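Local coordinates for protein TAF6 (Antonospora locustae, PDB 4ATG) that probably works as a subunit of the transcription factor TFIID, its HEAT-repeat C-terminal domain taking part in complex formation with Taf9, at residues E175-I180 with K184-L189; T167-H172 with D190-V195. All blocks are in the same frame, centred on the assembly; numbering follows the deposited sequence.

Both contacts join the same two helices, 162-179 and 183-194, the last pair in the chain, and their centres lie about 10 Å apart. Contact 1 sits near the turn that connects the helices and is nested inside the longer loop closed by contact 2. Between the short segments the angle of the helix directions falls from 153° in contact 1 to 115° in contact 2. Leu189 CD1 of contact 1 packs 3.5 Å from Ile169 CG2 of contact 2, making the apolar seam continuous, while a weak, long ion pair joins Lys177 to Asp190. The two centres lie about 23 and 22 Å from the chain centre, at its C-terminal end, and no ligand is involved.

Contact 1 of 2, residues E175-I180 with K184-L189; sequences EYKRTI and KVTNLL
A buried, mostly apolar helix-helix contact joins Tyr176 and Lys177 to Val185, Thr186 and Leu189 beside the tight turn of the C-terminal antiparallel helical hairpin in this HEAT-repeat domain. The two segments run at 153° to each other, and no hydrogen bond crosses between them. Tyr176 does most of the work. With its CG anti to the backbone N (chi1 -179°), the side chain runs toward helix 183-194 and crosses that of Val185 at about a right angle, with Tyr176 CZ 3.4 Å from Val185 CG1. Packing is closest at the phenol end, where Tyr176 OH lies 3.2 Å from Val185 CB. A branched valine suits this place because its short, stiff side chain lets the ring come close to the helix. At the ring edge, and in its plane, Thr186 CG2 stands 3.8 Å from Tyr176 CE2. Thr186 can act here as an apolar residue because its OG1 turns back to bond Lys183 O, presenting the methyl to the tyrosine. Lys177 uses its extended chain similarly: its CE rests 3.8 Å from Leu189 CD2, and its NZ makes long, weak ion pairs with Glu174 and Asp190. Around this layer, Trp140 stacks on the Tyr176 ring and also touches Val185 and Leu189, tying the hairpin to helix 128-140. The Tyr176 hydroxyl bonds both Gln150 OE1 and the Lys182 backbone N. A phenylalanine here would probably keep the ring packing but leave that amide and the Gln150 oxygen without their shared mate, and the turn less firmly held. The chemistry thus divides the labour: carbon surfaces bring the helices together, while the hydroxyl oxygens of Tyr176 and Thr186 find their partners outside the interface.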
loop_
_atom_site.group_PDB
_atom_site.type_symbol
_atom_site.label_atom_id
_atom_site.label_comp_id
_atom_site.label_asym_id
_atom_site.label_seq_id
_atom_site.Cartn_x
_atom_site.Cartn_y
_atom_site.Cartn_z
ATOM N N GLU A 175 24.864 9.375 -2.401
ATOM C CA GLU A 175 24.252 10.471 -3.160
ATOM C C GLU A 175 23.110 11.097 -2.350
ATOM O O GLU A 175 23.013 12.320 -2.294
ATOM C CB GLU A 175 23.768 10.014 -4.548
ATOM C CG GLU A 175 23.152 11.134 -5.384
ATOM C CD GLU A 175 22.583 10.794 -6.748
ATOM O OE1 GLU A 175 22.586 9.601 -7.131
ATOM O OE2 GLU A 175 22.102 11.730 -7.428
ATOM N N TYR A 176 22.279 10.271 -1.695
ATOM C CA TYR A 176 21.192 10.799 -0.876
ATOM C C TYR A 176 21.743 11.714 0.230
ATOM O O TYR A 176 21.289 12.852 0.386
ATOM C CB TYR A 176 20.322 9.674 -0.249
ATOM C CG TYR A 176 19.213 10.308 0.556
ATOM C CD1 TYR A 176 18.056 10.771 -0.067
ATOM C CD2 TYR A 176 19.401 10.632 1.902
ATOM C CE1 TYR A 176 17.086 11.469 0.641
ATOM C CE2 TYR A 176 18.459 11.373 2.605
ATOM C CZ TYR A 176 17.317 11.817 1.962
ATOM O OH TYR A 176 16.375 12.535 2.651
ATOM N N LYS A 177 22.719 11.197 0.986
ATOM C CA LYS A 177 23.335 11.905 2.098
ATOM C C LYS A 177 23.964 13.215 1.671
ATOM O O LYS A 177 23.796 14.211 2.367
ATOM C CB LYS A 177 24.350 11.016 2.821
ATOM C CG LYS A 177 23.707 9.854 3.591
ATOM C CD LYS A 177 24.765 9.179 4.452
ATOM C CE LYS A 177 24.512 7.719 4.675
ATOM N NZ LYS A 177 25.747 7.025 5.126
ATOM N N ARG A 178 24.638 13.223 0.507
ATOM C CA ARG A 178 25.330 14.394 -0.035
ATOM C C ARG A 178 24.392 15.472 -0.573
ATOM O O ARG A 178 24.641 16.664 -0.353
ATOM C CB ARG A 178 26.316 13.949 -1.134
ATOM C CG ARG A 178 27.190 15.073 -1.699
ATOM C CD ARG A 178 28.130 14.592 -2.788
ATOM N NE ARG A 178 27.440 13.975 -3.926
ATOM C CZ ARG A 178 26.881 14.643 -4.931
ATOM N NH1 ARG A 178 26.870 15.970 -4.934
ATOM N NH2 ARG A 178 26.305 13.990 -5.927
ATOM N N THR A 179 23.341 15.063 -1.305
ATOM C CA THR A 179 22.452 15.990 -2.007
ATOM C C THR A 179 21.118 16.348 -1.344
ATOM O O THR A 179 20.548 17.400 -1.661
ATOM C CB THR A 179 22.254 15.519 -3.445
ATOM O OG1 THR A 179 21.472 14.333 -3.439
ATOM C CG2 THR A 179 23.563 15.238 -4.148
ATOM N N ILE A 180 20.581 15.463 -0.495
ATOM C CA ILE A 180 19.287 15.729 0.139
ATOM C C ILE A 180 19.487 15.781 1.649
ATOM O O ILE A 180 19.308 16.842 2.247
ATOM C CB ILE A 180 18.169 14.759 -0.358
ATOM C CG1 ILE A 180 18.026 14.823 -1.904
ATOM C CG2 ILE A 180 16.835 15.072 0.318
ATOM C CD1 ILE A 180 17.275 13.596 -2.588
ATOM N N LYS A 184 15.607 12.536 9.275
ATOM C CA LYS A 184 14.759 11.372 9.541
ATOM C C LYS A 184 15.060 10.246 8.539
ATOM O O LYS A 184 14.965 9.064 8.890
ATOM C CB LYS A 184 13.282 11.772 9.477
ATOM C CG LYS A 184 12.318 10.768 10.079
ATOM C CD LYS A 184 10.944 10.953 9.464
ATOM C CE LYS A 184 9.867 10.659 10.458
ATOM N NZ LYS A 184 8.537 11.044 9.937
ATOM N N VAL A 185 15.418 10.625 7.293
ATOM C CA VAL A 185 15.742 9.672 6.224
ATOM C C VAL A 185 17.155 9.115 6.463
ATOM O O VAL A 185 17.335 7.904 6.433
ATOM C CB VAL A 185 15.559 10.279 4.802
ATOM C CG1 VAL A 185 15.874 9.256 3.707
ATOM C CG2 VAL A 185 14.144 10.831 4.620
ATOM N N THR A 186 18.142 9.987 6.715
ATOM C CA THR A 186 19.524 9.543 6.985
ATOM C C THR A 186 19.596 8.665 8.225
ATOM O O THR A 186 20.392 7.731 8.243
ATOM C CB THR A 186 20.525 10.702 7.016
ATOM O OG1 THR A 186 20.272 11.503 8.168
ATOM C CG2 THR A 186 20.478 11.540 5.762
ATOM N N ASN A 187 18.754 8.941 9.255
ATOM C CA ASN A 187 18.699 8.100 10.468
ATOM C C ASN A 187 18.254 6.689 10.113
ATOM O O ASN A 187 18.845 5.721 10.587
ATOM C CB ASN A 187 17.772 8.690 11.539
ATOM C CG ASN A 187 18.392 9.802 12.359
ATOM O OD1 ASN A 187 19.615 9.992 12.394
ATOM N ND2 ASN A 187 17.556 10.553 13.061
ATOM N N LEU A 188 17.235 6.570 9.252
ATOM C CA LEU A 188 16.741 5.268 8.800
ATOM C C LEU A 188 17.824 4.575 7.961
ATOM O O LEU A 188 18.107 3.400 8.159
ATOM C CB LEU A 188 15.455 5.444 7.942
ATOM C CG LEU A 188 14.890 4.168 7.277
ATOM C CD1 LEU A 188 14.534 3.072 8.323
ATOM C CD2 LEU A 188 13.666 4.497 6.415
ATOM N N LEU A 189 18.418 5.317 7.033
ATOM C CA LEU A 189 19.460 4.850 6.133
ATOM C C LEU A 189 20.625 4.256 6.921
ATOM O O LEU A 189 21.022 3.128 6.631
ATOM C CB LEU A 189 19.900 6.021 5.235
ATOM C CG LEU A 189 20.871 5.743 4.079
ATOM C CD1 LEU A 189 20.352 4.629 3.177
ATOM C CD2 LEU A 189 21.057 7.008 3.224
#

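Contact 2 of 2, residues T167-H172 with D190-V195; sequences TVIREH and DNVLNV
Ile169 and Leu193 meet within the final helical hairpin of the HEAT-repeat domain, where the segments cross at 115° with their axes about as far apart as in contact 1. The inner side is apolar. Ile169 CG2 lies 3.9 Å from Leu193 CD2, while its other branch reaches past to Val192, CD1 standing 4.2 Å from Val192 CG1. The beta-branched isoleucine serves both neighbours because its CG2 methyl and its longer CD1 arm leave the CB in different directions. Leu154 and Leu157 also pack on the buried Ile169, so this side is backed by helix 147-160, and Val192 adds its own touch to Ser158. The outer side, at a similar separation, faces solvent. There the exposed Arg170 has its CG opposite the residue's own backbone N (chi1 -157°) and then bends at chi3 (-63°), which brings the guanidinium back toward Leu193, the two side chains running past each other in opposite directions. Arginine suits such a margin: its flat head covers a methyl while NE is bonded to Asn166 OD1 on the same helix. Leucine suits the place between the two, since a single methyl can serve the buried and the exposed neighbour alike. That methyl, Leu193 CD2, sits 4.0 Å from Arg170 CZ, over one face of the guanidinium and displaced toward its rim.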
loop_
_atom_site.group_PDB
_atom_site.type_symbol
_atom_site.label_atom_id
_atom_site.label_comp_id
_atom_site.label_asym_id
_atom_site.label_seq_id
_atom_site.Cartn_x
_atom_site.Cartn_y
_atom_site.Cartn_z
ATOM N N THR A 167 21.407 -3.705 -3.689
ATOM C CA THR A 167 21.465 -3.059 -4.987
ATOM C C THR A 167 21.044 -1.600 -4.813
ATOM O O THR A 167 21.915 -0.767 -4.577
ATOM C CB THR A 167 20.807 -3.887 -6.099
ATOM O OG1 THR A 167 19.451 -4.174 -5.757
ATOM C CG2 THR A 167 21.556 -5.181 -6.382
ATOM N N VAL A 168 19.740 -1.338 -4.737
ATOM C CA VAL A 168 19.084 -0.026 -4.624
ATOM C C VAL A 168 19.588 0.902 -3.495
ATOM O O VAL A 168 20.020 2.019 -3.770
ATOM C CB VAL A 168 17.523 -0.137 -4.651
ATOM C CG1 VAL A 168 16.865 1.232 -4.780
ATOM C CG2 VAL A 168 17.038 -1.066 -5.770
ATOM N N ILE A 169 19.490 0.479 -2.244
ATOM C CA ILE A 169 19.861 1.338 -1.115
ATOM C C ILE A 169 21.355 1.639 -1.022
ATOM O O ILE A 169 21.747 2.820 -1.029
ATOM C CB ILE A 169 19.231 0.815 0.204
ATOM C CG1 ILE A 169 17.689 0.724 0.041
ATOM C CG2 ILE A 169 19.618 1.714 1.376
ATOM C CD1 ILE A 169 17.007 0.096 1.213
ATOM N N ARG A 170 22.185 0.578 -0.964
ATOM C CA ARG A 170 23.650 0.686 -0.894
ATOM C C ARG A 170 24.239 1.537 -2.041
ATOM O O ARG A 170 25.094 2.387 -1.787
ATOM C CB ARG A 170 24.291 -0.713 -0.838
ATOM C CG ARG A 170 25.688 -0.729 -0.224
ATOM C CD ARG A 170 26.188 -2.132 0.125
ATOM N NE ARG A 170 25.376 -2.802 1.150
ATOM C CZ ARG A 170 25.461 -2.566 2.457
ATOM N NH1 ARG A 170 26.306 -1.653 2.922
ATOM N NH2 ARG A 170 24.688 -3.227 3.307
ATOM N N GLU A 171 23.741 1.349 -3.273
ATOM C CA GLU A 171 24.184 2.079 -4.469
ATOM C C GLU A 171 23.914 3.584 -4.430
ATOM O O GLU A 171 24.683 4.340 -5.011
ATOM C CB GLU A 171 23.522 1.490 -5.727
ATOM C CG GLU A 171 24.386 0.482 -6.465
ATOM C CD GLU A 171 25.317 1.106 -7.484
ATOM O OE1 GLU A 171 24.845 1.437 -8.596
ATOM O OE2 GLU A 171 26.518 1.272 -7.169
ATOM N N HIS A 172 22.808 4.017 -3.794
ATOM C CA HIS A 172 22.406 5.426 -3.788
ATOM C C HIS A 172 22.556 6.165 -2.460
ATOM O O HIS A 172 22.279 7.367 -2.411
ATOM C CB HIS A 172 20.959 5.548 -4.287
ATOM C CG HIS A 172 20.755 5.124 -5.710
ATOM N ND1 HIS A 172 20.204 3.892 -6.024
ATOM C CD2 HIS A 172 21.007 5.796 -6.859
ATOM C CE1 HIS A 172 20.134 3.854 -7.347
ATOM N NE2 HIS A 172 20.599 4.979 -7.893
ATOM N N ASP A 190 21.119 4.972 7.961
ATOM C CA ASP A 190 22.220 4.496 8.814
ATOM C C ASP A 190 21.854 3.175 9.522
ATOM O O ASP A 190 22.691 2.273 9.583
ATOM C CB ASP A 190 22.635 5.575 9.824
ATOM C CG ASP A 190 23.461 6.729 9.264
ATOM O OD1 ASP A 190 24.005 6.590 8.141
ATOM O OD2 ASP A 190 23.593 7.759 9.965
ATOM N N ASN A 191 20.591 3.036 9.997
ATOM C CA ASN A 191 20.113 1.808 10.648
ATOM C C ASN A 191 20.032 0.637 9.656
ATOM O O ASN A 191 20.447 -0.475 9.983
ATOM C CB ASN A 191 18.738 2.042 11.315
ATOM C CG ASN A 191 18.779 3.009 12.481
ATOM O OD1 ASN A 191 19.815 3.240 13.095
ATOM N ND2 ASN A 191 17.639 3.584 12.829
ATOM N N VAL A 192 19.526 0.891 8.439
ATOM C CA VAL A 192 19.381 -0.146 7.405
ATOM C C VAL A 192 20.740 -0.699 6.967
ATOM O O VAL A 192 20.896 -1.907 6.847
ATOM C CB VAL A 192 18.562 0.398 6.199
ATOM C CG1 VAL A 192 18.593 -0.562 4.999
ATOM C CG2 VAL A 192 17.126 0.684 6.624
ATOM N N LEU A 193 21.701 0.185 6.715
ATOM C CA LEU A 193 23.022 -0.193 6.235
ATOM C C LEU A 193 23.943 -0.847 7.265
ATOM O O LEU A 193 24.951 -1.455 6.886
ATOM C CB LEU A 193 23.689 0.981 5.533
ATOM C CG LEU A 193 22.964 1.463 4.248
ATOM C CD1 LEU A 193 23.680 2.609 3.652
ATOM C CD2 LEU A 193 22.816 0.323 3.208
ATOM N N ASN A 194 23.613 -0.719 8.549
ATOM C CA ASN A 194 24.383 -1.353 9.629
ATOM C C ASN A 194 24.072 -2.858 9.759
ATOM O O ASN A 194 24.872 -3.610 10.311
ATOM C CB ASN A 194 24.214 -0.592 10.943
ATOM C CG ASN A 194 24.899 0.762 10.958
ATOM O OD1 ASN A 194 25.903 0.999 10.278
ATOM N ND2 ASN A 194 24.347 1.700 11.718
ATOM N N VAL A 195 22.938 -3.285 9.211
ATOM C CA VAL A 195 22.445 -4.662 9.129
ATOM C C VAL A 195 22.765 -5.139 7.698
ATOM O O VAL A 195 23.280 -6.237 7.491
ATOM C CB VAL A 195 20.914 -4.728 9.424
ATOM C CG1 VAL A 195 20.343 -6.106 9.133
ATOM C CG2 VAL A 195 20.596 -4.324 10.861
#